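Local coordinates for hemolysin-related protein (Vibrio cholerae serotype O1, PDB 6MLT) that is a secreted, metal- and probably carbohydrate-binding protein of the biofilm matrix, thought to help the bacterium's biofilms adhere to surfaces, at residues Val325-Ile329 / Gln424-Val429; Val299-Thr303 / Val357-Lys361. All blocks are in the same frame, centred on the assembly; numbering follows the deposited sequence.

Contact 1: Val325-Ile329 / Gln424-Val429; sequences VVDAI and QQVNAV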
ATOM      1  N   VAL A 325      42.654 -13.361 -11.657  1.00 18.88           N
ATOM      2  CA  VAL A 325      41.981 -14.300 -10.774  1.00 18.30           C
ATOM      3  C   VAL A 325      40.785 -13.591 -10.145  1.00 18.30           C
ATOM      4  O   VAL A 325      40.515 -12.420 -10.426  1.00 18.43           O
ATOM      5  CB  VAL A 325      42.928 -14.875  -9.698  1.00 21.15           C
ATOM      6  CG1 VAL A 325      44.084 -15.625 -10.370  1.00 23.80           C
ATOM      7  CG2 VAL A 325      43.455 -13.777  -8.767  1.00 22.92           C
ATOM      8  N   VAL A 326      40.041 -14.322  -9.321  1.00 18.24           N
ATOM      9  CA  VAL A 326      38.857 -13.783  -8.659  1.00 18.82           C
ATOM     10  C   VAL A 326      39.307 -13.181  -7.333  1.00 18.74           C
ATOM     11  O   VAL A 326      39.748 -13.897  -6.433  1.00 20.10           O
ATOM     12  CB  VAL A 326      37.786 -14.862  -8.453  1.00 19.10           C
ATOM     13  CG1 VAL A 326      36.590 -14.289  -7.723  1.00 20.38           C
ATOM     14  CG2 VAL A 326      37.346 -15.435  -9.788  1.00 22.09           C
ATOM     15  N   ASP A 327      39.187 -11.862  -7.208  1.00 21.07           N
ATOM     16  CA  ASP A 327      39.782 -11.132  -6.096  1.00 20.41           C
ATOM     17  C   ASP A 327      38.817 -10.860  -4.956  1.00 18.80           C
ATOM     18  O   ASP A 327      39.214 -10.955  -3.793  1.00 19.03           O
ATOM     19  CB  ASP A 327      40.365  -9.815  -6.602  1.00 23.08           C
ATOM     20  CG  ASP A 327      41.469 -10.045  -7.607  1.00 27.23           C
ATOM     21  OD1 ASP A 327      42.431 -10.771  -7.263  1.00 27.71           O
ATOM     22  OD2 ASP A 327      41.348  -9.554  -8.745  1.00 26.12           O
ATOM     23  N   ALA A 328      37.562 -10.529  -5.249  1.00 18.85           N
ATOM     24  CA  ALA A 328      36.625 -10.222  -4.181  1.00 20.11           C
ATOM     25  C   ALA A 328      35.202 -10.392  -4.686  1.00 21.62           C
ATOM     26  O   ALA A 328      34.922 -10.230  -5.876  1.00 18.73           O
ATOM     27  CB  ALA A 328      36.828  -8.805  -3.641  1.00 19.53           C
ATOM     28  N   ILE A 329      34.308 -10.719  -3.756  1.00 22.19           N
ATOM     29  CA  ILE A 329      32.898 -10.932  -4.053  1.00 19.88           C
ATOM     30  C   ILE A 329      32.084 -10.244  -2.970  1.00 20.03           C
ATOM     31  O   ILE A 329      32.410 -10.345  -1.783  1.00 21.03           O
ATOM     32  CB  ILE A 329      32.549 -12.432  -4.122  1.00 24.30           C
ATOM     33  CG1 ILE A 329      33.344 -13.114  -5.231  1.00 23.66           C
ATOM     34  CG2 ILE A 329      31.050 -12.623  -4.349  1.00 27.09           C
ATOM     35  CD1 ILE A 329      33.249 -14.631  -5.195  1.00 25.46           C
ATOM     36  N   GLN A 424      45.516 -10.314  -1.795  1.00 22.77           N
ATOM     37  CA  GLN A 424      44.506 -11.232  -1.290  1.00 22.54           C
ATOM     38  C   GLN A 424      43.484 -11.516  -2.387  1.00 23.22           C
ATOM     39  O   GLN A 424      43.260 -10.696  -3.281  1.00 23.42           O
ATOM     40  CB  GLN A 424      43.834 -10.647  -0.044  1.00 23.42           C
ATOM     41  CG  GLN A 424      44.769 -10.557   1.157  1.00 24.16           C
ATOM     42  CD  GLN A 424      44.189  -9.775   2.320  1.00 26.50           C
ATOM     43  OE1 GLN A 424      42.977  -9.571   2.406  1.00 25.96           O
ATOM     44  NE2 GLN A 424      45.058  -9.329   3.222  1.00 27.56           N
ATOM     45  N   GLN A 425      42.887 -12.705  -2.345  1.00 20.88           N
ATOM     46  CA  GLN A 425      41.918 -13.089  -3.366  1.00 19.28           C
ATOM     47  C   GLN A 425      40.888 -14.025  -2.752  1.00 20.63           C
ATOM     48  O   GLN A 425      40.948 -14.354  -1.564  1.00 20.76           O
ATOM     49  CB  GLN A 425      42.606 -13.748  -4.570  1.00 19.44           C
ATOM     50  CG  GLN A 425      43.233 -15.108  -4.278  1.00 20.17           C
ATOM     51  CD  GLN A 425      43.459 -15.917  -5.544  1.00 23.07           C
ATOM     52  OE1 GLN A 425      42.518 -16.476  -6.114  1.00 26.50           O
ATOM     53  NE2 GLN A 425      44.697 -15.956  -6.008  1.00 22.01           N
ATOM     54  N   VAL A 426      39.930 -14.449  -3.574  1.00 19.28           N
ATOM     55  CA  VAL A 426      38.972 -15.468  -3.165  1.00 18.93           C
ATOM     56  C   VAL A 426      39.649 -16.829  -3.253  1.00 19.46           C
ATOM     57  O   VAL A 426      40.078 -17.255  -4.334  1.00 20.93           O
ATOM     58  CB  VAL A 426      37.707 -15.417  -4.030  1.00 19.31           C
ATOM     59  CG1 VAL A 426      36.792 -16.578  -3.708  1.00 21.43           C
ATOM     60  CG2 VAL A 426      36.986 -14.093  -3.815  1.00 21.62           C
ATOM     61  N   ASN A 427      39.732 -17.527  -2.118  1.00 19.77           N
ATOM     62  CA  ASN A 427      40.411 -18.812  -2.073  1.00 19.88           C
ATOM     63  C   ASN A 427      39.462 -20.001  -2.146  1.00 18.70           C
ATOM     64  O   ASN A 427      39.888 -21.085  -2.570  1.00 19.85           O
ATOM     65  CB  ASN A 427      41.265 -18.904  -0.807  1.00 20.96           C
ATOM     66  CG  ASN A 427      42.333 -17.818  -0.755  1.00 21.09           C
ATOM     67  OD1 ASN A 427      42.202 -16.829  -0.031  1.00 21.32           O
ATOM     68  ND2 ASN A 427      43.386 -17.989  -1.545  1.00 20.15           N
ATOM     69  N   ALA A 428      38.200 -19.833  -1.755  1.00 22.34           N
ATOM     70  CA  ALA A 428      37.199 -20.873  -1.939  1.00 22.37           C
ATOM     71  C   ALA A 428      35.833 -20.224  -2.081  1.00 22.46           C
ATOM     72  O   ALA A 428      35.593 -19.118  -1.587  1.00 22.67           O
ATOM     73  CB  ALA A 428      37.188 -21.875  -0.781  1.00 25.10           C
ATOM     74  N   VAL A 429      34.920 -20.944  -2.740  1.00 22.13           N
ATOM     75  CA  VAL A 429      33.553 -20.477  -2.925  1.00 22.86           C
ATOM     76  C   VAL A 429      32.579 -21.635  -2.777  1.00 24.06           C
ATOM     77  O   VAL A 429      32.920 -22.805  -2.967  1.00 24.81           O
ATOM     78  CB  VAL A 429      33.333 -19.800  -4.298  1.00 27.09           C
ATOM     79  CG1 VAL A 429      34.151 -18.541  -4.407  1.00 32.55           C
ATOM     80  CG2 VAL A 429      33.674 -20.766  -5.429  1.00 25.47           C
TER
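Val426 meets Val326 and Ile329 mainly through its CG2 branch. This CG2 lies 3.9 Å from Val326 CG1, the two side chains running at a slant to each other, and 4.0 Å from Ile329 CD1, where the approach is close to a right angle. With CG1 of Val426 anti to its backbone N (chi1 173°), CG2 stands anti to the carbonyl carbon, beside the backbone N, and is the branch turned to both partners. Ile329 CD1 also reaches Val429 CG1 at 4.1 Å, so one methyl touches two valines of the other segment. One backbone bond crosses beside this apolar patch, Val426 N to Val326 O at 2.9 Å, with 162° at the hydrogen. The chain directions differ by 70°, so the segments cross rather than run side by side, and two sheets of the beta-prism lectin domain meet here: strand 326-330 belongs to one, strand 428-435 to another. Both segments carry a classic beta bulge, Asp327 and Ala328 facing Arg321, Asn427 and Ala428 facing Trp413. At its bulge Asp327 turns its carbonyl O to Gln425 CA, 3.5 Å away, in a CA-H...O contact. Gln425 CB lies 3.4 Å from Val326 O, and its side chain crosses that of Val325 at about a right angle. From the third sheet, Val370 packs on Val326 and Val426, Met373 on Ile329.

Contact 2: Val299-Thr303 / Val357-Lys361; sequences VYGYT and VTYGK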
ATOM      1  N   VAL A 299      31.939 -27.087  -1.427  1.00 28.99           N
ATOM      2  CA  VAL A 299      32.939 -26.029  -1.320  1.00 25.23           C
ATOM      3  C   VAL A 299      34.012 -26.278  -2.368  1.00 23.80           C
ATOM      4  O   VAL A 299      34.569 -27.380  -2.449  1.00 25.04           O
ATOM      5  CB  VAL A 299      33.551 -25.984   0.091  1.00 26.89           C
ATOM      6  CG1 VAL A 299      34.619 -24.896   0.176  1.00 25.11           C
ATOM      7  CG2 VAL A 299      32.466 -25.748   1.133  1.00 25.68           C
ATOM      8  N   TYR A 300      34.309 -25.258  -3.166  1.00 22.13           N
ATOM      9  CA  TYR A 300      35.321 -25.346  -4.214  1.00 23.21           C
ATOM     10  C   TYR A 300      36.488 -24.430  -3.864  1.00 24.64           C
ATOM     11  O   TYR A 300      36.316 -23.212  -3.763  1.00 26.08           O
ATOM     12  CB  TYR A 300      34.722 -24.967  -5.569  1.00 21.98           C
ATOM     13  CG  TYR A 300      33.432 -25.695  -5.867  1.00 23.76           C
ATOM     14  CD1 TYR A 300      33.423 -27.064  -6.110  1.00 24.36           C
ATOM     15  CD2 TYR A 300      32.220 -25.016  -5.886  1.00 26.63           C
ATOM     16  CE1 TYR A 300      32.243 -27.737  -6.369  1.00 26.35           C
ATOM     17  CE2 TYR A 300      31.037 -25.680  -6.147  1.00 28.27           C
ATOM     18  CZ  TYR A 300      31.057 -27.039  -6.389  1.00 28.41           C
ATOM     19  OH  TYR A 300      29.887 -27.704  -6.650  1.00 33.39           O
ATOM     20  N   GLY A 301      37.675 -25.011  -3.680  1.00 22.79           N
ATOM     21  CA  GLY A 301      38.870 -24.233  -3.424  1.00 22.82           C
ATOM     22  C   GLY A 301      39.522 -24.610  -2.103  1.00 26.84           C
ATOM     23  O   GLY A 301      39.484 -25.771  -1.678  1.00 25.93           O
ATOM     24  N   TYR A 302      40.115 -23.610  -1.455  1.00 25.63           N
ATOM     25  CA  TYR A 302      41.046 -23.817  -0.348  1.00 24.20           C
ATOM     26  C   TYR A 302      40.612 -22.957   0.832  1.00 24.75           C
ATOM     27  O   TYR A 302      40.647 -21.724   0.752  1.00 25.65           O
ATOM     28  CB  TYR A 302      42.468 -23.479  -0.801  1.00 23.19           C
ATOM     29  CG  TYR A 302      42.829 -24.195  -2.083  1.00 23.09           C
ATOM     30  CD1 TYR A 302      42.501 -23.655  -3.322  1.00 23.08           C
ATOM     31  CD2 TYR A 302      43.466 -25.428  -2.052  1.00 24.79           C
ATOM     32  CE1 TYR A 302      42.812 -24.317  -4.488  1.00 25.53           C
ATOM     33  CE2 TYR A 302      43.776 -26.100  -3.211  1.00 29.92           C
ATOM     34  CZ  TYR A 302      43.447 -25.543  -4.428  1.00 29.30           C
ATOM     35  OH  TYR A 302      43.760 -26.211  -5.585  1.00 29.38           O
ATOM     36  N   THR A 303      40.204 -23.607   1.922  1.00 23.13           N
ATOM     37  CA  THR A 303      39.616 -22.930   3.072  1.00 25.38           C
ATOM     38  C   THR A 303      40.610 -22.687   4.201  1.00 27.77           C
ATOM     39  O   THR A 303      40.247 -22.039   5.190  1.00 30.46           O
ATOM     40  CB  THR A 303      38.444 -23.751   3.626  1.00 28.04           C
ATOM     41  OG1 THR A 303      38.905 -25.070   3.949  1.00 32.39           O
ATOM     42  CG2 THR A 303      37.311 -23.845   2.607  1.00 29.44           C
ATOM     43  N   VAL A 357      33.704 -23.496 -11.972  1.00 21.18           N
ATOM     44  CA  VAL A 357      34.708 -22.923 -11.083  1.00 20.40           C
ATOM     45  C   VAL A 357      36.037 -23.602 -11.363  1.00 19.32           C
ATOM     46  O   VAL A 357      36.130 -24.836 -11.322  1.00 20.13           O
ATOM     47  CB  VAL A 357      34.324 -23.090  -9.604  1.00 23.12           C
ATOM     48  CG1 VAL A 357      35.390 -22.460  -8.697  1.00 23.55           C
ATOM     49  CG2 VAL A 357      32.972 -22.481  -9.342  1.00 24.74           C
ATOM     50  N   THR A 358      37.058 -22.797 -11.641  1.00 17.17           N
ATOM     51  CA  THR A 358      38.425 -23.270 -11.811  1.00 17.13           C
ATOM     52  C   THR A 358      39.231 -22.792 -10.614  1.00 18.57           C
ATOM     53  O   THR A 358      39.314 -21.584 -10.360  1.00 19.12           O
ATOM     54  CB  THR A 358      39.031 -22.756 -13.116  1.00 18.39           C
ATOM     55  OG1 THR A 358      38.250 -23.220 -14.222  1.00 20.59           O
ATOM     56  CG2 THR A 358      40.469 -23.252 -13.282  1.00 19.86           C
ATOM     57  N   TYR A 359      39.801 -23.733  -9.870  1.00 18.19           N
ATOM     58  CA  TYR A 359      40.601 -23.412  -8.699  1.00 17.35           C
ATOM     59  C   TYR A 359      41.902 -24.200  -8.743  1.00 19.23           C
ATOM     60  O   TYR A 359      41.962 -25.311  -9.283  1.00 17.77           O
ATOM     61  CB  TYR A 359      39.838 -23.705  -7.390  1.00 17.54           C
ATOM     62  CG  TYR A 359      39.377 -25.131  -7.226  1.00 19.89           C
ATOM     63  CD1 TYR A 359      38.152 -25.551  -7.731  1.00 20.41           C
ATOM     64  CD2 TYR A 359      40.162 -26.056  -6.556  1.00 23.78           C
ATOM     65  CE1 TYR A 359      37.725 -26.861  -7.575  1.00 24.34           C
ATOM     66  CE2 TYR A 359      39.745 -27.369  -6.398  1.00 28.11           C
ATOM     67  CZ  TYR A 359      38.528 -27.762  -6.908  1.00 29.50           C
ATOM     68  OH  TYR A 359      38.115 -29.061  -6.748  1.00 33.68           O
ATOM     69  N   GLY A 360      42.946 -23.606  -8.179  1.00 19.42           N
ATOM     70  CA  GLY A 360      44.242 -24.252  -8.173  1.00 19.75           C
ATOM     71  C   GLY A 360      45.339 -23.267  -7.824  1.00 21.68           C
ATOM     72  O   GLY A 360      45.096 -22.244  -7.179  1.00 19.04           O
ATOM     73  N   LYS A 361      46.547 -23.594  -8.266  1.00 20.52           N
ATOM     74  CA  LYS A 361      47.728 -22.810  -7.935  1.00 22.76           C
ATOM     75  C   LYS A 361      47.886 -21.669  -8.932  1.00 23.29           C
ATOM     76  O   LYS A 361      48.006 -21.899 -10.140  1.00 22.01           O
ATOM     77  CB  LYS A 361      48.974 -23.686  -7.927  1.00 24.20           C
ATOM     78  CG  LYS A 361      50.208 -22.989  -7.389  1.00 30.42           C
ATOM     79  CD  LYS A 361      51.384 -23.953  -7.337  1.00 41.73           C
ATOM     80  CE  LYS A 361      52.298 -23.669  -6.164  1.00 55.79           C
ATOM     81  NZ  LYS A 361      53.214 -24.814  -5.897  1.00 65.34           N
TER
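Tyr359 takes the first torsion that sets CG between its own backbone N and carbonyl carbon (chi1 58°), and this lays the ring against the backbone of Tyr300 and Gly301. Tyr302, with CG anti to the carbonyl carbon and beside the backbone N, swings its ring back to the 357-361 segment although its CB does not point there. The two rings meet as an offset edge-to-face pair: the edge of Tyr359 is turned to the face of Tyr302, the planes are 72° apart and the centroids 5.9 Å. The nearest carbons of this pair are Tyr302 CE1 and Tyr359 CD2, at 3.8 Å. One face of Tyr359 is covered by backbone. Gly301, having no side chain, brings its N and CA onto that face: N stands 3.8 Å above the ring plane, over its centre, while CA makes an off-centre CH-pi contact, 4.3 Å from the centroid. These tyrosines join two of the three sheets of the beta-prism lectin fold, strand 295-301 at the border of one and strand 352-359 inside another; the touching parts run only 26° apart, Gly301 and Tyr359 having the nearest CA atoms of the two segments. The hydroxyl of Tyr302 also reaches past Tyr359 CD2 to Gly360 CA, at 3.3 Å from OH, at the corner where the chain leaves its sheet, and Gly360 N lies at the edge of the Tyr302 ring, in its plane. On the Tyr300 side the contact becomes aliphatic, Tyr300 CB touching Val357 CG1 at 4.1 Å. Phe431 of strand 428-435 packs on both Tyr300 and Val357, and Tyr368 meets the ring of Tyr302.

In the fold
The centres of contacts 1 and 2 are about 9 Å apart, and both lie in the beta-prism lectin domain, away from the annotated metal sites. Their segments cross along the chain, in the order 299-303, 325-329, 357-361, 424-429. Strands 295-301 and 428-435 are antiparallel neighbours in one four-stranded sheet, and probable backbone hydrogen bonds from Tyr300 N to Val429 O and Tyr302 N to Asn427 O join the contacts directly. From this shared sheet, contact 1 reaches the sheet containing strand 326-330 and contact 2 the sheet containing strand 352-359. Together they tie all three sheets of the prism, bringing the first and last parts of the domain against its middle.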